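Local coordinates for YkuI protein (Bacillus subtilis, PDB 2BAS) that binds the second messenger cyclic di-GMP through its EAL domain and probably acts as a phosphodiesterase that cleaves it, at residues 227-232 and 248-253; 170-175 and 192-197; 197-202 and 232-237; 108-113 and 142-147. One frame throughout, in Å; residues are numbered along the deposited sequence.

Interaction 1. Residues 227-232 and 248-253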
loop_
_atom_site.group_PDB
_atom_site.type_symbol
_atom_site.label_atom_id
_atom_site.label_comp_id
_atom_site.label_asym_id
_atom_site.label_seq_id
_atom_site.Cartn_x
_atom_site.Cartn_y
_atom_site.Cartn_z
ATOM N N GLY A 227 -1.514 -10.768 6.850
ATOM C CA GLY A 227 -0.770 -11.626 7.767
ATOM C C GLY A 227 0.577 -12.103 7.270
ATOM O O GLY A 227 1.001 -13.216 7.576
ATOM N N ALA A 228 1.256 -11.271 6.497
ATOM C CA ALA A 228 2.611 -11.593 6.074
ATOM C C ALA A 228 3.554 -10.794 6.964
ATOM O O ALA A 228 3.400 -9.573 7.087
ATOM C CB ALA A 228 2.827 -11.243 4.601
ATOM N N ALA A 229 4.496 -11.480 7.608
ATOM C CA ALA A 229 5.515 -10.804 8.400
ATOM C C ALA A 229 6.576 -10.249 7.450
ATOM O O ALA A 229 6.830 -10.822 6.384
ATOM C CB ALA A 229 6.149 -11.765 9.395
ATOM N N LEU A 230 7.197 -9.147 7.847
ATOM C CA LEU A 230 8.237 -8.522 7.056
ATOM C C LEU A 230 9.606 -8.938 7.561
ATOM O O LEU A 230 9.910 -8.824 8.752
ATOM C CB LEU A 230 8.129 -6.993 7.117
ATOM C CG LEU A 230 6.788 -6.360 6.752
ATOM C CD1 LEU A 230 6.822 -4.876 7.073
ATOM C CD2 LEU A 230 6.433 -6.590 5.282
ATOM N N LEU A 231 10.428 -9.415 6.635
ATOM C CA LEU A 231 11.828 -9.710 6.903
ATOM C C LEU A 231 12.718 -8.719 6.140
ATOM O O LEU A 231 12.745 -8.711 4.903
ATOM C CB LEU A 231 12.131 -11.150 6.498
ATOM C CG LEU A 231 13.563 -11.684 6.455
ATOM C CD1 LEU A 231 14.391 -11.227 7.621
ATOM C CD2 LEU A 231 13.529 -13.207 6.395
ATOM N N TYR A 232 13.419 -7.862 6.875
ATOM C CA TYR A 232 14.343 -6.930 6.241
ATOM C C TYR A 232 15.703 -7.566 6.191
ATOM O O TYR A 232 16.265 -7.894 7.227
ATOM C CB TYR A 232 14.406 -5.607 6.995
ATOM C CG TYR A 232 13.151 -4.791 6.868
ATOM C CD1 TYR A 232 12.053 -5.046 7.670
ATOM C CD2 TYR A 232 13.054 -3.767 5.940
ATOM C CE1 TYR A 232 10.899 -4.297 7.553
ATOM C CE2 TYR A 232 11.900 -3.014 5.824
ATOM C CZ TYR A 232 10.832 -3.290 6.631
ATOM O OH TYR A 232 9.675 -2.567 6.522
ATOM N N GLY A 248 7.642 -1.772 10.799
ATOM C CA GLY A 248 6.998 -3.076 10.969
ATOM C C GLY A 248 7.846 -4.325 10.810
ATOM O O GLY A 248 7.303 -5.426 10.744
ATOM N N GLY A 249 9.167 -4.171 10.761
ATOM C CA GLY A 249 10.078 -5.314 10.625
ATOM C C GLY A 249 10.003 -6.311 11.766
ATOM O O GLY A 249 10.261 -5.965 12.919
ATOM N N ARG A 250 9.647 -7.551 11.456
ATOM C CA ARG A 250 9.570 -8.583 12.485
ATOM C C ARG A 250 10.850 -9.416 12.599
ATOM O O ARG A 250 11.176 -9.913 13.675
ATOM C CB ARG A 250 8.362 -9.490 12.272
ATOM C CG ARG A 250 8.120 -10.397 13.456
ATOM C CD ARG A 250 6.874 -11.217 13.304
ATOM N NE ARG A 250 6.569 -11.896 14.559
ATOM C CZ ARG A 250 5.441 -12.550 14.809
ATOM N NH1 ARG A 250 4.487 -12.624 13.886
ATOM N NH2 ARG A 250 5.268 -13.126 15.989
ATOM N N TYR A 251 11.558 -9.576 11.482
ATOM C CA TYR A 251 12.824 -10.313 11.455
ATOM C C TYR A 251 13.881 -9.507 10.713
ATOM O O TYR A 251 13.547 -8.717 9.831
ATOM C CB TYR A 251 12.648 -11.678 10.798
ATOM C CG TYR A 251 11.600 -12.555 11.451
ATOM C CD1 TYR A 251 10.352 -12.753 10.854
ATOM C CD2 TYR A 251 11.856 -13.183 12.669
ATOM C CE1 TYR A 251 9.393 -13.573 11.453
ATOM C CE2 TYR A 251 10.908 -13.997 13.275
ATOM C CZ TYR A 251 9.683 -14.190 12.667
ATOM O OH TYR A 251 8.757 -15.001 13.283
ATOM N N PHE A 252 15.149 -9.715 11.072
ATOM C CA PHE A 252 16.253 -8.928 10.528
ATOM C C PHE A 252 17.465 -9.787 10.164
ATOM O O PHE A 252 17.791 -10.748 10.866
ATOM C CB PHE A 252 16.696 -7.876 11.542
ATOM C CG PHE A 252 15.570 -7.112 12.187
ATOM C CD1 PHE A 252 15.048 -7.521 13.415
ATOM C CD2 PHE A 252 15.057 -5.963 11.595
ATOM C CE1 PHE A 252 14.017 -6.807 14.024
ATOM C CE2 PHE A 252 14.020 -5.235 12.206
ATOM C CZ PHE A 252 13.500 -5.657 13.412
ATOM N N GLN A 253 18.161 -9.401 9.096
ATOM C CA GLN A 253 19.314 -10.144 8.593
ATOM C C GLN A 253 20.300 -9.223 7.878
ATOM O O GLN A 253 19.884 -8.350 7.115
ATOM C CB GLN A 253 18.819 -11.209 7.617
ATOM C CG GLN A 253 19.878 -12.138 7.045
ATOM C CD GLN A 253 19.305 -13.060 5.992
ATOM O OE1 GLN A 253 18.096 -13.088 5.771
ATOM N NE2 GLN A 253 20.170 -13.825 5.335
HETATM O O HOH W 1 5.809 -7.997 10.004
#
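Leu230 O is gripped by two successive amides of the facing strand, Arg250 N at 3.0 Å and Tyr251 N at 3.3 Å from that oxygen. Both donors lie in the carbonyl plane, and between them Arg250 has a nearly helical psi of -30°, so the backbone bunches here in the manner of a beta bulge. Beyond it the parallel register is regular, Leu231 opposite Tyr251 and Tyr232 opposite Phe252. Tyr232 N donates to Tyr251 O at 3.1 Å, and Gln253 N then reaches Tyr232 O. At the other end a water spans the strands, accepting from Leu230 N and donating to Gly248 O.

The side chains pack unevenly. Leu231 swings its CG opposite the backbone N (chi1 170°), which lays CD1 beside the base of Tyr251, 3.7 Å from Tyr251 CB. Tyr232 points to the other face of the sheet and presents a ring edge: Tyr232 CE1 lies 3.3 Å from Gly249 CA, close to the ring plane. Gly249 has no side chain, which is consistent with the ring edge lying close to the backbone. Tyr232 OH is hydrogen-bonded to Asn247 O, just before the second segment. At the start of strand 229-233, Ala229 CB rests 4.0 Å from Arg250 CD, while Arg250 NE turns to a salt bridge with Glu49.

The two short strands run in the same direction at 40° to each other, joined through helix 238-246: a beta-alpha-beta unit, as expected in the wall of the TIM-barrel-like EAL fold.

Interaction 2. Residues 170-175 and 192-197; sequences GIKIAV and SPDLLK
Asp194 is turned back over Ile173 by its torsions: CG stands anti to the carbonyl carbon (chi1 -55°), and a chi2 of -63° carries OD2 to the neighbouring backbone. There Ile173 N donates to Asp194 OD2 at 3.0 Å, and the oxygen accepts with its anti lone pair, the one directed away from the other carboxylate oxygen. The same OD2 accepts a hydrogen bond from a water, which also donates to Ile171 O, so carboxylate and water together extend the link between the segments ahead of the start of strand 195-199.

Ile173 O is shared too. Leu195 N donates to it at 3.1 Å, and Asp194 N adds a weak, strongly bent bond. Further along, the parallel pattern is orderly: Val175 N to Leu195 O, then Lys197 N to Val175 O at 2.8 Å, with the latter donor almost in line with the carbonyl bond.

On one face Ala174 CB meets Leu195 CB at 3.8 Å, the side of the sheet that also holds Val144 of the next strand. On the other, Val175 directs CG2 against the proline ring, 3.8 Å from Pro193 CG, the two side chains crossing obliquely. Pro193 CB also lies 4.2 Å from Ile173 CG2, wedging the ring between the two branched residues.

Lys172 passes Asp194 at about a right angle, touching OD2 with aliphatic carbons, its NZ too distant for a salt bridge. Arg167 forms only a long, weak ion pair with the carboxylate. Two hydrogen-bond donors converging on OD2 probably favour an ionised aspartate, which acts here as a substitute for a backbone acceptor.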
loop_
_atom_site.group_PDB
_atom_site.type_symbol
_atom_site.label_atom_id
_atom_site.label_comp_id
_atom_site.label_asym_id
_atom_site.label_seq_id
_atom_site.Cartn_x
_atom_site.Cartn_y
_atom_site.Cartn_z
ATOM N N GLY A 170 2.051 -27.457 5.600
ATOM C CA GLY A 170 2.513 -26.554 6.653
ATOM C C GLY A 170 3.764 -25.744 6.325
ATOM O O GLY A 170 4.187 -24.908 7.121
ATOM N N ILE A 171 4.363 -25.996 5.163
ATOM C CA ILE A 171 5.547 -25.263 4.702
ATOM C C ILE A 171 5.281 -23.746 4.627
ATOM O O ILE A 171 4.217 -23.308 4.176
ATOM C CB ILE A 171 6.026 -25.800 3.322
ATOM C CG1 ILE A 171 6.369 -27.298 3.421
ATOM C CG2 ILE A 171 7.202 -24.990 2.799
ATOM C CD1 ILE A 171 6.476 -28.024 2.090
ATOM N N LYS A 172 6.242 -22.953 5.093
ATOM C CA LYS A 172 6.111 -21.496 5.050
ATOM C C LYS A 172 6.693 -20.920 3.758
ATOM O O LYS A 172 7.697 -21.417 3.230
ATOM C CB LYS A 172 6.724 -20.860 6.302
ATOM C CG LYS A 172 5.909 -21.170 7.566
ATOM C CD LYS A 172 6.536 -20.671 8.865
ATOM C CE LYS A 172 5.857 -21.313 10.090
ATOM N NZ LYS A 172 4.360 -21.173 10.110
ATOM N N ILE A 173 6.049 -19.880 3.241
ATOM C CA ILE A 173 6.443 -19.299 1.961
ATOM C C ILE A 173 6.819 -17.821 2.070
ATOM O O ILE A 173 6.038 -16.986 2.531
ATOM C CB ILE A 173 5.370 -19.565 0.873
ATOM C CG1 ILE A 173 5.403 -21.047 0.484
ATOM C CG2 ILE A 173 5.619 -18.722 -0.365
ATOM C CD1 ILE A 173 4.130 -21.533 -0.112
ATOM N N ALA A 174 8.045 -17.528 1.663
ATOM C CA ALA A 174 8.572 -16.186 1.671
ATOM C C ALA A 174 8.699 -15.730 0.230
ATOM O O ALA A 174 9.166 -16.488 -0.610
ATOM C CB ALA A 174 9.920 -16.171 2.335
ATOM N N VAL A 175 8.246 -14.511 -0.054
ATOM C CA VAL A 175 8.458 -13.895 -1.360
ATOM C C VAL A 175 9.648 -12.927 -1.232
ATOM O O VAL A 175 9.816 -12.256 -0.211
ATOM C CB VAL A 175 7.180 -13.209 -1.909
ATOM C CG1 VAL A 175 7.484 -12.366 -3.124
ATOM C CG2 VAL A 175 6.140 -14.257 -2.290
ATOM N N SER A 192 -0.703 -14.574 -0.851
ATOM C CA SER A 192 -0.877 -14.398 0.588
ATOM C C SER A 192 0.226 -15.156 1.330
ATOM O O SER A 192 -0.044 -16.082 2.110
ATOM C CB SER A 192 -2.244 -14.943 1.020
ATOM O OG SER A 192 -3.226 -13.919 0.935
ATOM N N PRO A 193 1.485 -14.760 1.065
ATOM C CA PRO A 193 2.581 -15.548 1.618
ATOM C C PRO A 193 2.757 -15.271 3.104
ATOM O O PRO A 193 2.263 -14.270 3.612
ATOM C CB PRO A 193 3.801 -15.074 0.819
ATOM C CG PRO A 193 3.444 -13.671 0.367
ATOM C CD PRO A 193 1.952 -13.580 0.308
ATOM N N ASP A 194 3.453 -16.172 3.786
ATOM C CA ASP A 194 3.716 -16.053 5.213
ATOM C C ASP A 194 4.793 -14.997 5.505
ATOM O O ASP A 194 4.854 -14.457 6.598
ATOM C CB ASP A 194 4.135 -17.421 5.751
ATOM C CG ASP A 194 3.115 -18.509 5.432
ATOM O OD1 ASP A 194 1.964 -18.419 5.911
ATOM O OD2 ASP A 194 3.456 -19.460 4.701
ATOM N N LEU A 195 5.627 -14.692 4.514
ATOM C CA LEU A 195 6.733 -13.761 4.698
ATOM C C LEU A 195 7.046 -12.932 3.454
ATOM O O LEU A 195 7.001 -13.431 2.331
ATOM C CB LEU A 195 7.991 -14.528 5.109
ATOM C CG LEU A 195 8.335 -14.668 6.586
ATOM C CD1 LEU A 195 8.511 -16.129 6.963
ATOM C CD2 LEU A 195 9.585 -13.881 6.916
ATOM N N LEU A 196 7.394 -11.671 3.681
ATOM C CA LEU A 196 7.858 -10.791 2.624
ATOM C C LEU A 196 9.280 -10.388 2.957
ATOM O O LEU A 196 9.530 -9.855 4.035
ATOM C CB LEU A 196 6.968 -9.545 2.543
ATOM C CG LEU A 196 5.489 -9.704 2.208
ATOM C CD1 LEU A 196 4.813 -8.337 2.221
ATOM C CD2 LEU A 196 5.296 -10.391 0.853
ATOM N N LYS A 197 10.217 -10.659 2.057
ATOM C CA LYS A 197 11.613 -10.258 2.272
ATOM C C LYS A 197 11.900 -8.951 1.549
ATOM O O LYS A 197 11.752 -8.857 0.324
ATOM C CB LYS A 197 12.600 -11.319 1.801
ATOM C CG LYS A 197 12.686 -12.555 2.666
ATOM C CD LYS A 197 13.985 -13.361 2.411
ATOM C CE LYS A 197 15.164 -12.872 3.274
ATOM N NZ LYS A 197 16.293 -13.871 3.366
HETATM O O HOH W 2 2.054 -21.914 4.578
#

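Interaction 3. Residues 197-202 and 232-237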
loop_
_atom_site.group_PDB
_atom_site.type_symbol
_atom_site.label_atom_id
_atom_site.label_comp_id
_atom_site.label_asym_id
_atom_site.label_seq_id
_atom_site.Cartn_x
_atom_site.Cartn_y
_atom_site.Cartn_z
ATOM N N LYS A 197 10.217 -10.659 2.057
ATOM C CA LYS A 197 11.613 -10.258 2.272
ATOM C C LYS A 197 11.900 -8.951 1.549
ATOM O O LYS A 197 11.752 -8.857 0.324
ATOM C CB LYS A 197 12.600 -11.319 1.801
ATOM C CG LYS A 197 12.686 -12.555 2.666
ATOM C CD LYS A 197 13.985 -13.361 2.411
ATOM C CE LYS A 197 15.164 -12.872 3.274
ATOM N NZ LYS A 197 16.293 -13.871 3.366
ATOM N N ILE A 198 12.305 -7.948 2.320
ATOM C CA ILE A 198 12.602 -6.622 1.798
ATOM C C ILE A 198 14.103 -6.355 1.902
ATOM O O ILE A 198 14.693 -6.482 2.966
ATOM C CB ILE A 198 11.757 -5.544 2.539
ATOM C CG1 ILE A 198 10.263 -5.860 2.397
ATOM C CG2 ILE A 198 12.044 -4.158 2.009
ATOM C CD1 ILE A 198 9.347 -5.083 3.342
ATOM N N ASP A 199 14.711 -6.034 0.765
ATOM C CA ASP A 199 16.128 -5.701 0.656
ATOM C C ASP A 199 16.287 -4.206 0.925
ATOM O O ASP A 199 15.461 -3.408 0.491
ATOM C CB ASP A 199 16.614 -6.052 -0.755
ATOM C CG ASP A 199 17.964 -5.430 -1.100
ATOM O OD1 ASP A 199 18.841 -5.332 -0.212
ATOM O OD2 ASP A 199 18.155 -5.051 -2.278
ATOM N N LEU A 200 17.341 -3.819 1.631
ATOM C CA LEU A 200 17.517 -2.409 1.979
ATOM C C LEU A 200 18.772 -1.765 1.387
ATOM O O LEU A 200 19.185 -0.685 1.824
ATOM C CB LEU A 200 17.456 -2.209 3.498
ATOM C CG LEU A 200 16.146 -2.561 4.212
ATOM C CD1 LEU A 200 16.315 -2.376 5.710
ATOM C CD2 LEU A 200 14.974 -1.729 3.691
ATOM N N GLN A 201 19.374 -2.428 0.400
ATOM C CA GLN A 201 20.498 -1.860 -0.339
ATOM C C GLN A 201 20.024 -0.614 -1.073
ATOM O O GLN A 201 20.716 0.408 -1.101
ATOM C CB GLN A 201 21.035 -2.859 -1.362
ATOM C CG GLN A 201 21.907 -3.967 -0.800
ATOM C CD GLN A 201 22.081 -5.116 -1.785
ATOM O OE1 GLN A 201 21.097 -5.684 -2.271
ATOM N NE2 GLN A 201 23.334 -5.468 -2.078
ATOM N N ALA A 202 18.829 -0.720 -1.654
ATOM C CA ALA A 202 18.203 0.348 -2.429
ATOM C C ALA A 202 18.064 1.667 -1.664
ATOM O O ALA A 202 18.149 2.743 -2.261
ATOM C CB ALA A 202 16.834 -0.112 -2.935
ATOM N N TYR A 232 13.419 -7.862 6.875
ATOM C CA TYR A 232 14.343 -6.930 6.241
ATOM C C TYR A 232 15.703 -7.566 6.191
ATOM O O TYR A 232 16.265 -7.894 7.227
ATOM C CB TYR A 232 14.406 -5.607 6.995
ATOM C CG TYR A 232 13.151 -4.791 6.868
ATOM C CD1 TYR A 232 12.053 -5.046 7.670
ATOM C CD2 TYR A 232 13.054 -3.767 5.940
ATOM C CE1 TYR A 232 10.899 -4.297 7.553
ATOM C CE2 TYR A 232 11.900 -3.014 5.824
ATOM C CZ TYR A 232 10.832 -3.290 6.631
ATOM O OH TYR A 232 9.675 -2.567 6.522
ATOM N N GLU A 233 16.209 -7.762 4.976
ATOM C CA GLU A 233 17.538 -8.331 4.748
ATOM C C GLU A 233 18.508 -7.278 4.201
ATOM O O GLU A 233 18.112 -6.149 3.907
ATOM C CB GLU A 233 17.470 -9.559 3.816
ATOM C CG GLU A 233 17.073 -9.278 2.381
ATOM C CD GLU A 233 17.373 -10.441 1.442
ATOM O OE1 GLU A 233 18.568 -10.755 1.209
ATOM O OE2 GLU A 233 16.405 -11.037 0.915
ATOM N N ASP A 234 19.772 -7.674 4.052
ATOM C CA ASP A 234 20.869 -6.790 3.640
ATOM C C ASP A 234 21.025 -5.551 4.531
ATOM O O ASP A 234 21.291 -4.455 4.042
ATOM C CB ASP A 234 20.756 -6.403 2.161
ATOM C CG ASP A 234 21.182 -7.529 1.218
ATOM O OD1 ASP A 234 22.064 -8.343 1.583
ATOM O OD2 ASP A 234 20.639 -7.594 0.092
ATOM N N ILE A 235 20.844 -5.740 5.836
ATOM C CA ILE A 235 21.091 -4.699 6.825
ATOM C C ILE A 235 22.594 -4.653 7.091
ATOM O O ILE A 235 23.176 -5.593 7.635
ATOM C CB ILE A 235 20.336 -4.967 8.142
ATOM C CG1 ILE A 235 18.828 -4.889 7.917
ATOM C CG2 ILE A 235 20.743 -3.963 9.203
ATOM C CD1 ILE A 235 18.016 -5.540 8.999
ATOM N N GLU A 236 23.220 -3.552 6.693
ATOM C CA GLU A 236 24.662 -3.415 6.816
ATOM C C GLU A 236 25.112 -2.055 7.360
ATOM O O GLU A 236 26.263 -1.655 7.166
ATOM C CB GLU A 236 25.342 -3.739 5.481
ATOM C CG GLU A 236 24.927 -2.870 4.299
ATOM C CD GLU A 236 25.655 -3.259 3.022
ATOM O OE1 GLU A 236 25.497 -4.414 2.565
ATOM O OE2 GLU A 236 26.385 -2.407 2.472
ATOM N N ALA A 237 24.206 -1.364 8.051
ATOM C CA ALA A 237 24.498 -0.080 8.699
ATOM C C ALA A 237 23.498 0.169 9.821
ATOM O O ALA A 237 22.638 -0.669 10.096
ATOM C CB ALA A 237 24.476 1.062 7.685
#
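Tyr232 and Ile198 lie side by side and point the same way, with Ile198 CG2 4.0 Å from Tyr232 CE2 and the isoleucine CD1 following the ring out to CZ. Leu200 meets the ring obliquely from its CD2 edge: its CG sits at that edge, in plane, and its CD1 is 3.6 Å from Tyr232 CD2 before reaching on to Ile235. Replacing Tyr232 by an alanine would probably open a gap between Ile198 and Leu200 and leave Asn247 O without its phenol partner.

On the opposite face Glu233 crosses Lys197 at about a right angle. Its OE2 approaches the lysine's terminal carbon and makes a long salt bridge, 3.7 Å to Lys197 NZ, an ammonium that also serves Glu146 and Gln253. In the backbone, Glu233 N donates to Ile198 O at 2.8 Å, a bond of the parallel register, followed by a weak one from Leu200 N to Glu233 O.

Past the strand ends, the carboxylates of Asp199 and Asp234 are turned 79° apart. Asp199 OD1 and Asp234 OD2 face each other as like-charged acceptors, not hydrogen-bonded. Asp199 OD1 accepts from Gln201 N at 3.0 Å, met 60° above the carboxylate plane, which closes an Asx turn.

Glu233 and Glu146 near Lys197, with Asp199 and Asp234 at the strand ends, are consistent with the C-terminal mouth of a TIM-like barrel, where such folds place their active sites.

Interaction 4. Residues 108-113 and 142-147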
loop_
_atom_site.group_PDB
_atom_site.type_symbol
_atom_site.label_atom_id
_atom_site.label_comp_id
_atom_site.label_asym_id
_atom_site.label_seq_id
_atom_site.Cartn_x
_atom_site.Cartn_y
_atom_site.Cartn_z
ATOM N N LEU A 108 14.111 -21.981 12.375
ATOM C CA LEU A 108 13.525 -21.892 11.047
ATOM C C LEU A 108 14.613 -22.193 10.028
ATOM O O LEU A 108 15.779 -21.879 10.267
ATOM C CB LEU A 108 12.911 -20.503 10.815
ATOM C CG LEU A 108 11.694 -20.160 11.693
ATOM C CD1 LEU A 108 11.368 -18.658 11.682
ATOM C CD2 LEU A 108 10.455 -20.967 11.318
ATOM N N ILE A 109 14.237 -22.814 8.910
ATOM C CA ILE A 109 15.182 -23.112 7.831
ATOM C C ILE A 109 14.804 -22.325 6.567
ATOM O O ILE A 109 13.839 -22.674 5.869
ATOM C CB ILE A 109 15.262 -24.650 7.524
ATOM C CG1 ILE A 109 15.546 -25.460 8.793
ATOM C CG2 ILE A 109 16.324 -24.938 6.476
ATOM C CD1 ILE A 109 15.316 -26.965 8.651
ATOM N N PHE A 110 15.556 -21.259 6.288
ATOM C CA PHE A 110 15.331 -20.426 5.095
ATOM C C PHE A 110 16.163 -20.914 3.901
ATOM O O PHE A 110 17.401 -20.851 3.912
ATOM C CB PHE A 110 15.670 -18.962 5.377
ATOM C CG PHE A 110 14.700 -18.259 6.288
ATOM C CD1 PHE A 110 14.739 -18.461 7.669
ATOM C CD2 PHE A 110 13.772 -17.355 5.768
ATOM C CE1 PHE A 110 13.847 -17.788 8.522
ATOM C CE2 PHE A 110 12.874 -16.694 6.610
ATOM C CZ PHE A 110 12.917 -16.908 7.997
HETATM N N MSE A 111 15.472 -21.394 2.874
HETATM C CA MSE A 111 16.110 -21.876 1.658
HETATM C C MSE A 111 15.608 -21.115 0.436
HETATM O O MSE A 111 14.423 -21.174 0.102
HETATM C CB MSE A 111 15.815 -23.357 1.464
HETATM C CG MSE A 111 16.373 -24.284 2.517
HETATM SE SE MSE A 111 15.529 -26.055 2.383
HETATM C CE MSE A 111 13.606 -25.503 2.535
ATOM N N ASN A 112 16.517 -20.414 -0.227
ATOM C CA ASN A 112 16.207 -19.630 -1.427
ATOM C C ASN A 112 16.265 -20.512 -2.659
ATOM O O ASN A 112 17.344 -20.897 -3.108
ATOM C CB ASN A 112 17.202 -18.480 -1.573
ATOM C CG ASN A 112 16.815 -17.491 -2.655
ATOM O OD1 ASN A 112 15.744 -17.583 -3.266
ATOM N ND2 ASN A 112 17.694 -16.522 -2.894
ATOM N N GLN A 113 15.099 -20.816 -3.212
ATOM C CA GLN A 113 15.004 -21.765 -4.307
ATOM C C GLN A 113 14.540 -21.107 -5.582
ATOM O O GLN A 113 13.579 -20.351 -5.578
ATOM C CB GLN A 113 14.064 -22.902 -3.922
ATOM C CG GLN A 113 14.643 -23.792 -2.848
ATOM C CD GLN A 113 15.604 -24.810 -3.417
ATOM O OE1 GLN A 113 15.218 -25.638 -4.244
ATOM N NE2 GLN A 113 16.859 -24.763 -2.975
ATOM N N ARG A 142 8.791 -25.977 9.705
ATOM C CA ARG A 142 10.032 -25.266 9.993
ATOM C C ARG A 142 10.728 -24.739 8.742
ATOM O O ARG A 142 11.708 -23.986 8.840
ATOM C CB ARG A 142 10.988 -26.176 10.757
ATOM C CG ARG A 142 10.602 -26.400 12.214
ATOM C CD ARG A 142 11.448 -27.520 12.823
ATOM N NE ARG A 142 12.876 -27.204 12.804
ATOM C CZ ARG A 142 13.851 -28.080 13.028
ATOM N NH1 ARG A 142 13.573 -29.356 13.289
ATOM N NH2 ARG A 142 15.113 -27.677 12.986
ATOM N N PHE A 143 10.228 -25.139 7.576
ATOM C CA PHE A 143 10.835 -24.758 6.309
ATOM C C PHE A 143 10.265 -23.467 5.760
ATOM O O PHE A 143 9.047 -23.304 5.650
ATOM C CB PHE A 143 10.661 -25.857 5.259
ATOM C CG PHE A 143 11.448 -27.104 5.548
ATOM C CD1 PHE A 143 10.802 -28.263 5.988
ATOM C CD2 PHE A 143 12.832 -27.133 5.378
ATOM C CE1 PHE A 143 11.523 -29.427 6.246
ATOM C CE2 PHE A 143 13.555 -28.292 5.644
ATOM C CZ PHE A 143 12.903 -29.440 6.074
ATOM N N VAL A 144 11.158 -22.549 5.409
ATOM C CA VAL A 144 10.747 -21.336 4.720
ATOM C C VAL A 144 11.322 -21.341 3.298
ATOM O O VAL A 144 12.525 -21.175 3.087
ATOM C CB VAL A 144 11.098 -20.057 5.507
ATOM C CG1 VAL A 144 10.649 -18.833 4.741
ATOM C CG2 VAL A 144 10.416 -20.070 6.865
ATOM N N LEU A 145 10.433 -21.565 2.337
ATOM C CA LEU A 145 10.779 -21.577 0.936
ATOM C C LEU A 145 10.706 -20.156 0.360
ATOM O O LEU A 145 9.616 -19.587 0.194
ATOM C CB LEU A 145 9.827 -22.508 0.192
ATOM C CG LEU A 145 10.147 -22.927 -1.232
ATOM C CD1 LEU A 145 11.217 -24.007 -1.217
ATOM C CD2 LEU A 145 8.897 -23.454 -1.912
ATOM N N GLU A 146 11.876 -19.586 0.073
ATOM C CA GLU A 146 11.961 -18.272 -0.533
ATOM C C GLU A 146 11.870 -18.389 -2.050
ATOM O O GLU A 146 12.627 -19.135 -2.668
ATOM C CB GLU A 146 13.255 -17.570 -0.142
ATOM C CG GLU A 146 13.454 -17.320 1.353
ATOM C CD GLU A 146 14.800 -16.641 1.658
ATOM O OE1 GLU A 146 15.316 -15.880 0.797
ATOM O OE2 GLU A 146 15.337 -16.865 2.768
ATOM N N ILE A 147 10.941 -17.653 -2.640
ATOM C CA ILE A 147 10.749 -17.659 -4.078
ATOM C C ILE A 147 11.001 -16.266 -4.669
ATOM O O ILE A 147 10.683 -15.246 -4.046
ATOM C CB ILE A 147 9.323 -18.159 -4.454
ATOM C CG1 ILE A 147 9.002 -19.486 -3.754
ATOM C CG2 ILE A 147 9.193 -18.345 -5.965
ATOM C CD1 ILE A 147 9.846 -20.681 -4.237
#
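Phe110 and Val144 stand side by side on neighbouring parallel strands in the wall of the TIM-barrel-like EAL domain, the strands diverging by only 20°. Followed outward, Phe110 CB first meets the Glu146 carboxylate, 3.4 Å from OE2. With CG anti to the carbonyl carbon (chi1 -71°), the ring then leans toward Val144. Its CD2 still borders Glu146 OE2, which lies at the ring edge near its plane, and also touches Val144 CG1 at 3.6 Å. CE2 continues along that methyl, and CZ reaches Val144 CG2. Val144 CB rides over the ring face, 4.0 Å from the centroid, a CH-pi contact. An alanine in place of Phe110 would probably strip Val144 of this aromatic cover and leave the carboxylate of Glu146, bridged to Lys197, less firmly flanked.

Five backbone bonds hold the register, among them Val144 N to Ile109 O at 2.7 Å and Gln113 N to Glu146 O at the far end. The other face, toward helices 82-100 and 124-135, carries Ile109, Phe143 and the selenomethionine Met111. Ile109 CD1 touches Phe143 CE2 at 3.7 Å, while Met111 bends at chi3 to bring its methyl CE beside Phe143 CD2, the selenium lying oblique to the ring.

How the interactions relate
All four contacts belong to one curled sheet of the EAL domain. Along the chain, interaction 4 comes first and interaction 2 follows; interactions 3 and 1 then alternate their segments. Strands 108-112, 143-147, 172-178, 195-199, 229-233 and 249-252 are successive neighbours, so interaction 4 hands over to interaction 2, their centres about 9 Å apart, through backbone bonds of Lys172. Interactions 2 and 3 share Lys197, and interactions 3 and 1 share Tyr232. Curvature brings distant members together: Leu231 of interaction 1 packs on Phe110 of interaction 4, about 14 Å between centres, and Lys197 bridges to Glu146. Such contacts across the interior are consistent with a closed barrel, in which strand 249-252 pairs on to strand 38-47.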